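Local coordinates for protein transcriptional regulator (Streptococcus thermophilus, PDB 6QER) that probably regulates transcription as a ComR-type factor, pairing a DNA-binding helix-turn-helix domain with an all-helical tetratricopeptide-like domain, at residues I72-E77 with D113-E118. Residues are numbered along the deposited sequence; the frame is centred on the assembly and turned at random.
Sequences ITIPDE and DILPEE
Ile74 and Pro75, in the extended backbone leading into helix 76-86, pack against Ile114, Leu115 and Pro116 in the turn that joins helix 100-111 to helix 117-128, with Ile74 CA 6.9 Å from Ile114 CA. This is loop-to-loop apolar packing in the tetratricopeptide-like helical part of the chain, between the connections that lead into two of its helices; Pro116 is the N-cap of helix 117-128. Each isoleucine puts its CD1 methyl against the CD of a proline across the contact. In one pair, Ile114 CD1 comes to 3.5 Å from Pro75 CD, and the same methyl lies 3.9 Å from the carbonyl oxygen Thr73 O. Ile114 CG1 sits between its own backbone N and carbonyl carbon (chi1 54°), and an extended chi2 carries CD1 outward to the proline ring. No polar bond links the two segments; the contact is apolar packing, with two backbone carbonyl oxygens lying against aliphatic groups. Tyr78 and Tyr79, on helix 76-86 itself, touch Leu115 and Ile74, and Phe111 of helix 100-111 touches Pro75. Beyond Pro116, Glu117 OE1 makes a salt bridge to Arg39 NE in the helix-turn-helix region, presumed to bind DNA. Back at the contact, Ile74 CG2 lies 4.5 Å from Leu115 CD2, a looser approach. Its other branch, CG1, is anti to the carbonyl carbon of Ile74 (chi1 -56°) and passes 3.9 Å from Ile114 O. From there the second pair closes, Ile74 CD1 meeting Pro116 CD at 3.7 Å.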
ATOM      1  N   ILE A  72      -3.973  -7.290  23.319  1.00 51.79           N
ATOM      2  CA  ILE A  72      -3.540  -7.094  21.938  1.00 50.64           C
ATOM      3  C   ILE A  72      -3.296  -5.635  21.604  1.00 49.45           C
ATOM      4  O   ILE A  72      -3.119  -5.285  20.437  1.00 48.98           O
ATOM      5  CB  ILE A  72      -4.577  -7.583  20.912  1.00 45.10           C
ATOM      6  CG1 ILE A  72      -5.868  -6.795  21.077  1.00 47.26           C
ATOM      7  CG2 ILE A  72      -4.787  -9.060  21.025  1.00 47.28           C
ATOM      8  CD1 ILE A  72      -6.747  -6.848  19.878  1.00 42.29           C
ATOM      9  N   THR A  73      -3.296  -4.786  22.620  1.00 51.42           N
ATOM     10  CA  THR A  73      -3.081  -3.365  22.398  1.00 49.99           C
ATOM     11  C   THR A  73      -1.750  -3.122  21.705  1.00 41.38           C
ATOM     12  O   THR A  73      -0.716  -3.621  22.125  1.00 43.49           O
ATOM     13  CB  THR A  73      -3.142  -2.582  23.721  1.00 52.31           C
ATOM     14  OG1 THR A  73      -4.512  -2.361  24.072  1.00 52.43           O
ATOM     15  CG2 THR A  73      -2.427  -1.246  23.594  1.00 46.51           C
ATOM     16  N   ILE A  74      -1.798  -2.383  20.609  1.00 39.81           N
ATOM     17  CA  ILE A  74      -0.585  -2.024  19.886  1.00 34.55           C
ATOM     18  C   ILE A  74      -0.172  -0.623  20.294  1.00 32.14           C
ATOM     19  O   ILE A  74      -0.920   0.321  20.135  1.00 33.08           O
ATOM     20  CB  ILE A  74      -0.810  -2.108  18.384  1.00 36.41           C
ATOM     21  CG1 ILE A  74      -1.313  -3.515  18.032  1.00 34.98           C
ATOM     22  CG2 ILE A  74       0.460  -1.713  17.627  1.00 30.84           C
ATOM     23  CD1 ILE A  74      -1.731  -3.711  16.612  1.00 29.57           C
ATOM     24  N   PRO A  75       1.027  -0.499  20.842  1.00 30.02           N
ATOM     25  CA  PRO A  75       1.568   0.753  21.370  1.00 26.56           C
ATOM     26  C   PRO A  75       1.725   1.834  20.310  1.00 27.51           C
ATOM     27  O   PRO A  75       2.091   1.524  19.190  1.00 28.94           O
ATOM     28  CB  PRO A  75       2.937   0.339  21.908  1.00 28.27           C
ATOM     29  CG  PRO A  75       2.883  -1.121  22.042  1.00 27.22           C
ATOM     30  CD  PRO A  75       1.981  -1.602  20.973  1.00 29.56           C
ATOM     31  N   ASP A  76       1.515   3.085  20.687  1.00 27.90           N
ATOM     32  CA  ASP A  76       1.695   4.210  19.779  1.00 27.83           C
ATOM     33  C   ASP A  76       3.067   4.280  19.075  1.00 25.96           C
ATOM     34  O   ASP A  76       3.174   4.726  17.929  1.00 28.10           O
ATOM     35  CB  ASP A  76       1.467   5.491  20.566  1.00 28.45           C
ATOM     36  CG  ASP A  76       0.014   5.714  20.884  1.00 35.49           C
ATOM     37  OD1 ASP A  76      -0.741   4.729  20.883  1.00 30.93           O
ATOM     38  OD2 ASP A  76      -0.374   6.864  21.165  1.00 39.68           O
ATOM     39  N   GLU A  77       4.094   3.784  19.742  1.00 25.23           N
ATOM     40  CA  GLU A  77       5.423   3.810  19.200  1.00 24.15           C
ATOM     41  C   GLU A  77       5.499   3.055  17.875  1.00 22.58           C
ATOM     42  O   GLU A  77       6.244   3.440  16.995  1.00 28.61           O
ATOM     43  CB  GLU A  77       6.431   3.256  20.208  1.00 25.87           C
ATOM     44  CG  GLU A  77       7.870   3.463  19.791  1.00 24.03           C
ATOM     45  CD  GLU A  77       8.890   2.857  20.728  1.00 25.27           C
ATOM     46  OE1 GLU A  77      10.087   2.925  20.392  1.00 30.18           O
ATOM     47  OE2 GLU A  77       8.521   2.284  21.776  1.00 30.58           O
ATOM     48  N   ASP A 113       5.624  -9.954  18.213  1.00 29.14           N
ATOM     49  CA  ASP A 113       4.709 -10.862  18.893  1.00 32.71           C
ATOM     50  C   ASP A 113       3.314 -10.304  19.013  1.00 29.67           C
ATOM     51  O   ASP A 113       2.400 -11.041  19.308  1.00 35.41           O
ATOM     52  CB  ASP A 113       5.222 -11.196  20.291  1.00 29.75           C
ATOM     53  CG  ASP A 113       6.423 -12.091  20.275  1.00 32.01           C
ATOM     54  OD1 ASP A 113       6.589 -12.865  19.325  1.00 31.34           O
ATOM     55  OD2 ASP A 113       7.241 -11.980  21.205  1.00 36.32           O
ATOM     56  N   ILE A 114       3.135  -9.020  18.766  1.00 30.50           N
ATOM     57  CA  ILE A 114       1.812  -8.444  18.876  1.00 27.71           C
ATOM     58  C   ILE A 114       1.317  -7.828  17.580  1.00 27.43           C
ATOM     59  O   ILE A 114       0.388  -7.052  17.590  1.00 30.04           O
ATOM     60  CB  ILE A 114       1.752  -7.347  19.923  1.00 30.43           C
ATOM     61  CG1 ILE A 114       2.817  -6.298  19.643  1.00 32.85           C
ATOM     62  CG2 ILE A 114       1.906  -7.909  21.308  1.00 33.76           C
ATOM     63  CD1 ILE A 114       2.464  -4.977  20.217  1.00 36.37           C
ATOM     64  N   LEU A 115       1.932  -8.164  16.460  1.00 30.51           N
ATOM     65  CA  LEU A 115       1.462  -7.570  15.211  1.00 27.75           C
ATOM     66  C   LEU A 115       0.521  -8.525  14.492  1.00 25.61           C
ATOM     67  O   LEU A 115       0.812  -9.699  14.310  1.00 29.36           O
ATOM     68  CB  LEU A 115       2.652  -7.160  14.328  1.00 23.38           C
ATOM     69  CG  LEU A 115       3.438  -5.936  14.841  1.00 25.10           C
ATOM     70  CD1 LEU A 115       4.653  -5.635  14.004  1.00 21.86           C
ATOM     71  CD2 LEU A 115       2.595  -4.677  15.018  1.00 21.80           C
ATOM     72  N   PRO A 116      -0.646  -8.025  14.127  1.00 23.16           N
ATOM     73  CA  PRO A 116      -1.558  -8.842  13.329  1.00 24.24           C
ATOM     74  C   PRO A 116      -1.100  -8.972  11.884  1.00 25.61           C
ATOM     75  O   PRO A 116      -0.229  -8.252  11.427  1.00 25.80           O
ATOM     76  CB  PRO A 116      -2.879  -8.091  13.429  1.00 25.97           C
ATOM     77  CG  PRO A 116      -2.490  -6.694  13.687  1.00 26.19           C
ATOM     78  CD  PRO A 116      -1.222  -6.724  14.479  1.00 25.39           C
ATOM     79  N   GLU A 117      -1.725  -9.911  11.192  1.00 26.28           N
ATOM     80  CA  GLU A 117      -1.326 -10.358   9.862  1.00 26.88           C
ATOM     81  C   GLU A 117      -1.256  -9.239   8.825  1.00 25.49           C
ATOM     82  O   GLU A 117      -0.336  -9.160   8.037  1.00 28.26           O
ATOM     83  CB  GLU A 117      -2.292 -11.424   9.390  1.00 28.11           C
ATOM     84  CG  GLU A 117      -1.906 -11.963   8.075  1.00 26.77           C
ATOM     85  CD  GLU A 117      -2.682 -13.160   7.715  1.00 28.74           C
ATOM     86  OE1 GLU A 117      -2.372 -14.244   8.253  1.00 28.90           O
ATOM     87  OE2 GLU A 117      -3.595 -13.003   6.881  1.00 31.10           O
ATOM     88  N   GLU A 118      -2.251  -8.375   8.872  1.00 27.47           N
ATOM     89  CA  GLU A 118      -2.340  -7.268   7.965  1.00 25.05           C
ATOM     90  C   GLU A 118      -1.157  -6.303   8.113  1.00 22.61           C
ATOM     91  O   GLU A 118      -0.625  -5.827   7.122  1.00 27.36           O
ATOM     92  CB  GLU A 118      -3.655  -6.507   8.149  1.00 24.11           C
ATOM     93  CG  GLU A 118      -4.928  -7.317   7.997  1.00 25.73           C
ATOM     94  CD  GLU A 118      -5.594  -7.752   9.321  1.00 29.27           C
ATOM     95  OE1 GLU A 118      -4.959  -8.396  10.174  1.00 29.72           O
ATOM     96  OE2 GLU A 118      -6.769  -7.413   9.489  1.00 33.77           O
TER